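Local coordinates for V-type ATP synthase alpha chain (Thermoplasma volcanium, PDB 4O1S), which is represented here by its intein, a compact and largely beta-stranded domain of the Hint superfamily that interrupts a rotary ATPase subunit, at residues E107-A110 against S111-K114; Y26-E29 against R30-D34; V37-S41 against G42-I46. All coordinates share one frame; numbering follows the deposited sequence.

Contact 1. Residues E107-A110 against S111-K114. With SO4 (sulfate ion), chain G.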
# COMPACT_ATOMS: atom_id res chain seq x y z
N GLU A 107 6.48 1.51 -13.41
CA GLU A 107 5.41 0.91 -12.62
C GLU A 107 5.19 -0.51 -13.15
O GLU A 107 5.17 -0.74 -14.36
CB GLU A 107 4.12 1.71 -12.77
CG GLU A 107 4.24 3.18 -12.42
CD GLU A 107 2.91 3.94 -12.60
OE1 GLU A 107 1.88 3.30 -12.95
OE2 GLU A 107 2.92 5.18 -12.40
N VAL A 108 5.03 -1.47 -12.25
CA VAL A 108 4.74 -2.82 -12.70
C VAL A 108 3.68 -3.45 -11.80
O VAL A 108 3.66 -3.22 -10.59
CB VAL A 108 6.02 -3.69 -12.75
CG1 VAL A 108 6.55 -3.86 -11.38
CG2 VAL A 108 5.70 -5.07 -13.32
N MET A 109 2.80 -4.22 -12.42
CA MET A 109 1.77 -4.92 -11.69
C MET A 109 2.39 -6.07 -10.95
O MET A 109 3.30 -6.75 -11.45
CB MET A 109 0.68 -5.43 -12.62
CG MET A 109 -0.16 -4.30 -13.19
SD MET A 109 -1.70 -4.92 -13.87
CE MET A 109 -1.01 -5.89 -15.19
N ALA A 110 1.88 -6.28 -9.75
CA ALA A 110 2.29 -7.40 -8.94
C ALA A 110 2.32 -8.70 -9.78
O ALA A 110 3.25 -9.51 -9.72
CB ALA A 110 1.36 -7.51 -7.73
N SER A 111 1.31 -8.85 -10.63
CA SER A 111 1.25 -10.03 -11.48
C SER A 111 2.30 -10.05 -12.58
O SER A 111 2.45 -11.06 -13.25
CB SER A 111 -0.14 -10.17 -12.08
OG SER A 111 -0.44 -9.04 -12.88
N ASN A 112 3.04 -8.95 -12.80
CA ASN A 112 4.11 -8.99 -13.81
C ASN A 112 5.50 -8.91 -13.22
O ASN A 112 6.51 -9.10 -13.90
CB ASN A 112 3.93 -7.91 -14.87
CG ASN A 112 2.71 -8.12 -15.72
OD1 ASN A 112 2.35 -9.26 -16.04
ND2 ASN A 112 2.03 -7.03 -16.06
N LEU A 113 5.53 -8.59 -11.93
CA LEU A 113 6.77 -8.66 -11.19
C LEU A 113 7.49 -10.02 -11.36
O LEU A 113 6.85 -11.09 -11.39
CB LEU A 113 6.43 -8.40 -9.73
CG LEU A 113 7.56 -7.85 -8.89
CD1 LEU A 113 8.05 -6.55 -9.52
CD2 LEU A 113 7.03 -7.65 -7.46
N LYS A 114 8.81 -9.97 -11.48
CA LYS A 114 9.63 -11.17 -11.55
C LYS A 114 10.58 -11.19 -10.36
O LYS A 114 11.01 -10.14 -9.90
CB LYS A 114 10.49 -11.20 -12.81
CG LYS A 114 9.82 -10.69 -14.08
CD LYS A 114 8.64 -11.55 -14.55
CE LYS A 114 8.02 -10.99 -15.85
NZ LYS A 114 6.71 -11.64 -16.18
S SO4 G . 2.31 -3.34 -16.12
O1 SO4 G . 3.52 -3.34 -16.96
O2 SO4 G . 2.19 -2.07 -15.38
O3 SO4 G . 1.11 -3.45 -16.95
O4 SO4 G . 2.43 -4.46 -15.18

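Contact 2. Residues Y26-E29 against R30-D34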
# COMPACT_ATOMS: atom_id res chain seq x y z
N TYR A 26 -8.97 0.56 9.48
CA TYR A 26 -10.28 0.52 8.86
C TYR A 26 -11.38 0.27 9.88
O TYR A 26 -12.41 0.95 9.91
CB TYR A 26 -10.33 -0.56 7.76
CG TYR A 26 -11.61 -0.47 6.94
CD1 TYR A 26 -11.68 0.34 5.80
CD2 TYR A 26 -12.76 -1.17 7.32
CE1 TYR A 26 -12.85 0.43 5.06
CE2 TYR A 26 -13.94 -1.07 6.60
CZ TYR A 26 -13.98 -0.27 5.47
OH TYR A 26 -15.14 -0.17 4.77
N SER A 27 -11.15 -0.72 10.73
CA SER A 27 -12.18 -1.19 11.63
C SER A 27 -12.54 -0.09 12.61
O SER A 27 -13.72 0.13 12.95
CB SER A 27 -11.67 -2.40 12.39
OG SER A 27 -12.74 -3.01 13.07
N SER A 28 -11.50 0.60 13.07
CA SER A 28 -11.65 1.66 14.04
C SER A 28 -12.41 2.85 13.45
O SER A 28 -13.36 3.37 14.04
CB SER A 28 -10.27 2.11 14.52
OG SER A 28 -10.40 3.16 15.46
N GLU A 29 -11.99 3.27 12.26
CA GLU A 29 -12.60 4.39 11.57
C GLU A 29 -14.05 4.07 11.21
O GLU A 29 -14.90 4.95 11.16
CB GLU A 29 -11.79 4.73 10.33
CG GLU A 29 -10.40 5.26 10.64
CD GLU A 29 -10.47 6.62 11.29
OE1 GLU A 29 -11.52 7.28 11.15
OE2 GLU A 29 -9.49 7.03 11.93
N ARG A 30 -14.33 2.80 10.99
CA ARG A 30 -15.66 2.38 10.59
C ARG A 30 -16.70 2.68 11.67
O ARG A 30 -17.85 2.98 11.37
CB ARG A 30 -15.63 0.91 10.22
CG ARG A 30 -16.86 0.48 9.49
CD ARG A 30 -16.81 -1.00 9.11
NE ARG A 30 -17.98 -1.34 8.32
CZ ARG A 30 -19.09 -1.87 8.82
NH1 ARG A 30 -19.18 -2.16 10.11
NH2 ARG A 30 -20.11 -2.12 8.03
N LYS A 31 -16.28 2.63 12.93
CA LYS A 31 -17.18 2.84 14.07
C LYS A 31 -17.44 4.29 14.40
O LYS A 31 -18.40 4.58 15.13
CB LYS A 31 -16.58 2.25 15.34
CG LYS A 31 -16.18 0.82 15.29
CD LYS A 31 -15.80 0.40 16.69
CE LYS A 31 -15.61 -1.08 16.75
NZ LYS A 31 -14.97 -1.56 15.48
N LYS A 32 -16.57 5.19 13.96
CA LYS A 32 -16.68 6.60 14.36
C LYS A 32 -17.97 7.29 13.84
O LYS A 32 -18.25 7.26 12.63
CB LYS A 32 -15.44 7.34 13.91
CG LYS A 32 -14.18 6.97 14.69
CD LYS A 32 -12.95 7.37 13.92
CE LYS A 32 -11.88 7.94 14.79
NZ LYS A 32 -11.49 6.91 15.79
N GLU A 33 -18.74 7.91 14.76
CA GLU A 33 -19.97 8.67 14.41
C GLU A 33 -19.71 9.79 13.38
O GLU A 33 -20.48 9.98 12.45
CB GLU A 33 -20.65 9.22 15.67
CG GLU A 33 -21.38 10.56 15.46
CD GLU A 33 -20.55 11.78 15.89
OE1 GLU A 33 -19.35 11.60 16.22
OE2 GLU A 33 -21.08 12.91 15.91
N ASP A 34 -18.63 10.53 13.61
CA ASP A 34 -17.95 11.40 12.66
C ASP A 34 -17.99 11.01 11.16
O ASP A 34 -18.04 11.89 10.29
CB ASP A 34 -16.46 11.40 13.06
CG ASP A 34 -16.04 12.67 13.75
OD1 ASP A 34 -16.93 13.49 14.08
OD2 ASP A 34 -14.81 12.82 13.98
O HOH W 1 -15.74 -2.41 12.91

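Contact 3. Residues V37-S41 against G42-I46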
# COMPACT_ATOMS: atom_id res chain seq x y z
N VAL A 37 -20.09 5.85 6.14
CA VAL A 37 -19.75 4.53 5.61
C VAL A 37 -20.71 4.19 4.52
O VAL A 37 -21.92 4.21 4.71
CB VAL A 37 -19.83 3.41 6.65
CG1 VAL A 37 -19.59 2.06 6.01
CG2 VAL A 37 -18.81 3.65 7.76
N GLU A 38 -20.16 3.88 3.36
CA GLU A 38 -20.98 3.54 2.22
C GLU A 38 -20.65 2.16 1.68
O GLU A 38 -19.52 1.89 1.30
CB GLU A 38 -20.86 4.61 1.15
CG GLU A 38 -22.13 5.35 1.06
CD GLU A 38 -21.92 6.78 0.69
OE1 GLU A 38 -20.87 7.04 0.06
OE2 GLU A 38 -22.80 7.63 1.02
N ALA A 39 -21.65 1.29 1.67
CA ALA A 39 -21.43 -0.09 1.28
C ALA A 39 -22.14 -0.39 -0.04
O ALA A 39 -23.05 0.32 -0.42
CB ALA A 39 -21.90 -1.04 2.39
N GLY A 40 -21.71 -1.43 -0.73
CA GLY A 40 -22.40 -1.83 -1.93
C GLY A 40 -21.63 -2.83 -2.75
O GLY A 40 -20.54 -2.52 -3.25
N SER A 41 -22.21 -4.04 -2.86
CA SER A 41 -21.72 -5.13 -3.72
C SER A 41 -20.33 -5.67 -3.32
O SER A 41 -19.40 -5.69 -4.14
CB SER A 41 -21.75 -4.73 -5.21
OG SER A 41 -20.56 -4.04 -5.58
N GLY A 42 -20.20 -6.09 -2.06
CA GLY A 42 -18.92 -6.53 -1.53
C GLY A 42 -17.84 -5.46 -1.32
O GLY A 42 -16.81 -5.73 -0.73
N GLU A 43 -18.08 -4.25 -1.82
CA GLU A 43 -17.17 -3.16 -1.55
C GLU A 43 -17.74 -2.22 -0.50
O GLU A 43 -18.95 -2.11 -0.33
CB GLU A 43 -16.92 -2.37 -2.81
CG GLU A 43 -16.32 -3.18 -3.90
CD GLU A 43 -16.15 -2.37 -5.15
OE1 GLU A 43 -17.08 -1.59 -5.47
OE2 GLU A 43 -15.10 -2.49 -5.81
N GLU A 44 -16.84 -1.54 0.19
CA GLU A 44 -17.24 -0.60 1.21
C GLU A 44 -16.24 0.54 1.34
O GLU A 44 -15.01 0.34 1.21
CB GLU A 44 -17.40 -1.30 2.55
CG GLU A 44 -18.09 -0.43 3.56
CD GLU A 44 -18.28 -1.13 4.89
OE1 GLU A 44 -17.30 -1.26 5.67
OE2 GLU A 44 -19.43 -1.57 5.15
N ILE A 45 -16.76 1.73 1.60
CA ILE A 45 -15.93 2.92 1.73
C ILE A 45 -16.22 3.72 3.00
O ILE A 45 -17.39 3.88 3.41
CB ILE A 45 -16.07 3.81 0.48
CG1 ILE A 45 -15.48 3.09 -0.73
CG2 ILE A 45 -15.34 5.12 0.67
CD1 ILE A 45 -16.09 3.54 -2.04
N ILE A 46 -15.16 4.22 3.62
CA ILE A 46 -15.37 5.13 4.72
C ILE A 46 -14.83 6.47 4.31
O ILE A 46 -13.69 6.60 3.83
CB ILE A 46 -14.68 4.69 6.02
CG1 ILE A 46 -14.88 3.20 6.30
CG2 ILE A 46 -15.17 5.54 7.19
CD1 ILE A 46 -13.97 2.72 7.42

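Contact 1. Residues E107-A110 against S111-K114
Val108 and Leu113 meet through single methyl groups, Val108 CG1 lying 3.6 Å from Leu113 CD1, with the two side chains crossing at about a right angle. The torsions share out the valine: CG1 falls between the backbone N and the carbonyl carbon (chi1 65°) and reaches the leucine, while on the other branch Val108 CG2 comes 3.7 Å from Asn112 CB. Beyond these residues the pair continues onto Val99, with Ile81 also touching the leucine. What brings residues five apart together is a type I beta turn, through which the edge strand 104-109 of this Hint domain passes into loop. One carbonyl does most of the work. Met109 O accepts Asn112 N at 2.6 Å, from above its plane, and also Leu113 N at 2.9 Å, this second donor standing almost straight out from the oxygen; a weak third bond runs from Leu113 N to Ala110 O. The Met109 side chain goes the other way, beside that of Asn112 and pointing in the same direction. A bend about CG-SD (chi3 -65°) brings Met109 CE to within 3.7 Å of sulfate O3. That ion, probably from the crystallisation liquor, also takes a hydrogen bond from the strand itself, Met109 N to sulfate O4 at 2.8 Å.

Contact 2. Residues Y26-E29 against R30-D34
Tyr26 overlaps the CD methylene of Arg30 one helical turn later, Tyr26 CE2 lying 3.8 Å from Arg30 CD. The side chains approach each other obliquely, and the ring and guanidinium planes are 24° apart. Both CG atoms stand anti to the backbone N, and the arginine stays extended out to NE, which sends the two polar ends the same way: Glu44 OE1 takes a hydrogen bond from Tyr26 OH and a salt bridge from Arg30 NE, which fixes both ends at one oxygen. On another side of the helix, Lys31 curls back at its last torsion (chi4 37°). Lys31 NZ makes a weak bond to Ser27 O and a firmer one, 2.8 Å, to a water that donates to the same carbonyl. Glu29, bent at CG (chi2 -68°), sets its carboxylate across CD and CE of Lys32; the charges remain apart, with Glu29 OE2 4.3 Å from Lys32 NZ, too far for a salt bridge. Along the backbone, Arg30 N reaches Tyr26 O at 2.9 Å in the alpha-helical pattern. The next bonds span three residues: Lys31 N to Ser28 O at 3.2 Å and Lys32 N to Glu29 O at 3.3 Å. Such tightening, from i to i+4 to i to i+3 bonds, is common at the C-terminal end of a helix, here helix 22-31, whose Tyr26 and Glu29 rest on strands 43-58 and 61-75 of the Hint domain.

Contact 3. Residues V37-S41 against G42-I46
Glu38 and Ile45 exchange both backbone bonds: Glu38 N donates to Ile45 O at 2.8 Å, and Ile45 N returns to Glu38 O at the same length. They form a hydrogen-bonded pair of a two-residue beta hairpin, in which strands 36-40 and 43-58 run antiparallel on either side of a type I' turn. Toward the turn, Gly40 N still reaches Glu43 O at 2.9 Å, whereas the reverse bond, Glu43 N to Gly40 O, is weak. Ser41 and Gly42 occupy the two corners, both with positive phi, a setting that favours glycine at the second. Ser41 sets its hydroxyl between the backbone N and the carbonyl carbon (chi1 86°), from where Ser41 OG donates to Gly40 O at 2.8 Å. The strands add CA-H...O contacts, among them Val37 CA to Ile45 O at 3.3 Å. On the face bearing Val37, Ala39, Glu44 and Ile46, the Glu44 side chain slants across that of Val37. With CG anti to its N (chi1 -168°) and the chain extended, it lays its carboxylate against apolar groups: Glu44 CD comes 3.6 Å from Val37 CG1, and Glu44 OE2 3.7 Å from Ala39 CB. The other oxygen, OE1, is held by Tyr26 and Arg30 of the helix before the hairpin. Past Glu44, Val37 and Ile46 lie side by side, CG2 to CG2, 4.1 Å apart.

Overall arrangement
The three contacts illustrate how short-range geometry changes with place in the fold. Contacts 2 and 3 are neighbours, their centres about 13 Å apart: helix 22-31 leads into the hairpin, then lies against it, with Ile46 CD1 packing on the helix backbone. Contact 1 lies across the chain's centre from contact 2, about 33 Å between centres, on a sheet other than that of contact 3. Contact 3 is a surface contact ruled by paired strand bonds; contacts 1 and 2 are partly buried, each with two buried residues. Charged chains dominate contact 2, which with contact 3 shares one carboxylate, whereas contact 1 combines an apolar inner side with an outer one that holds a sulfate.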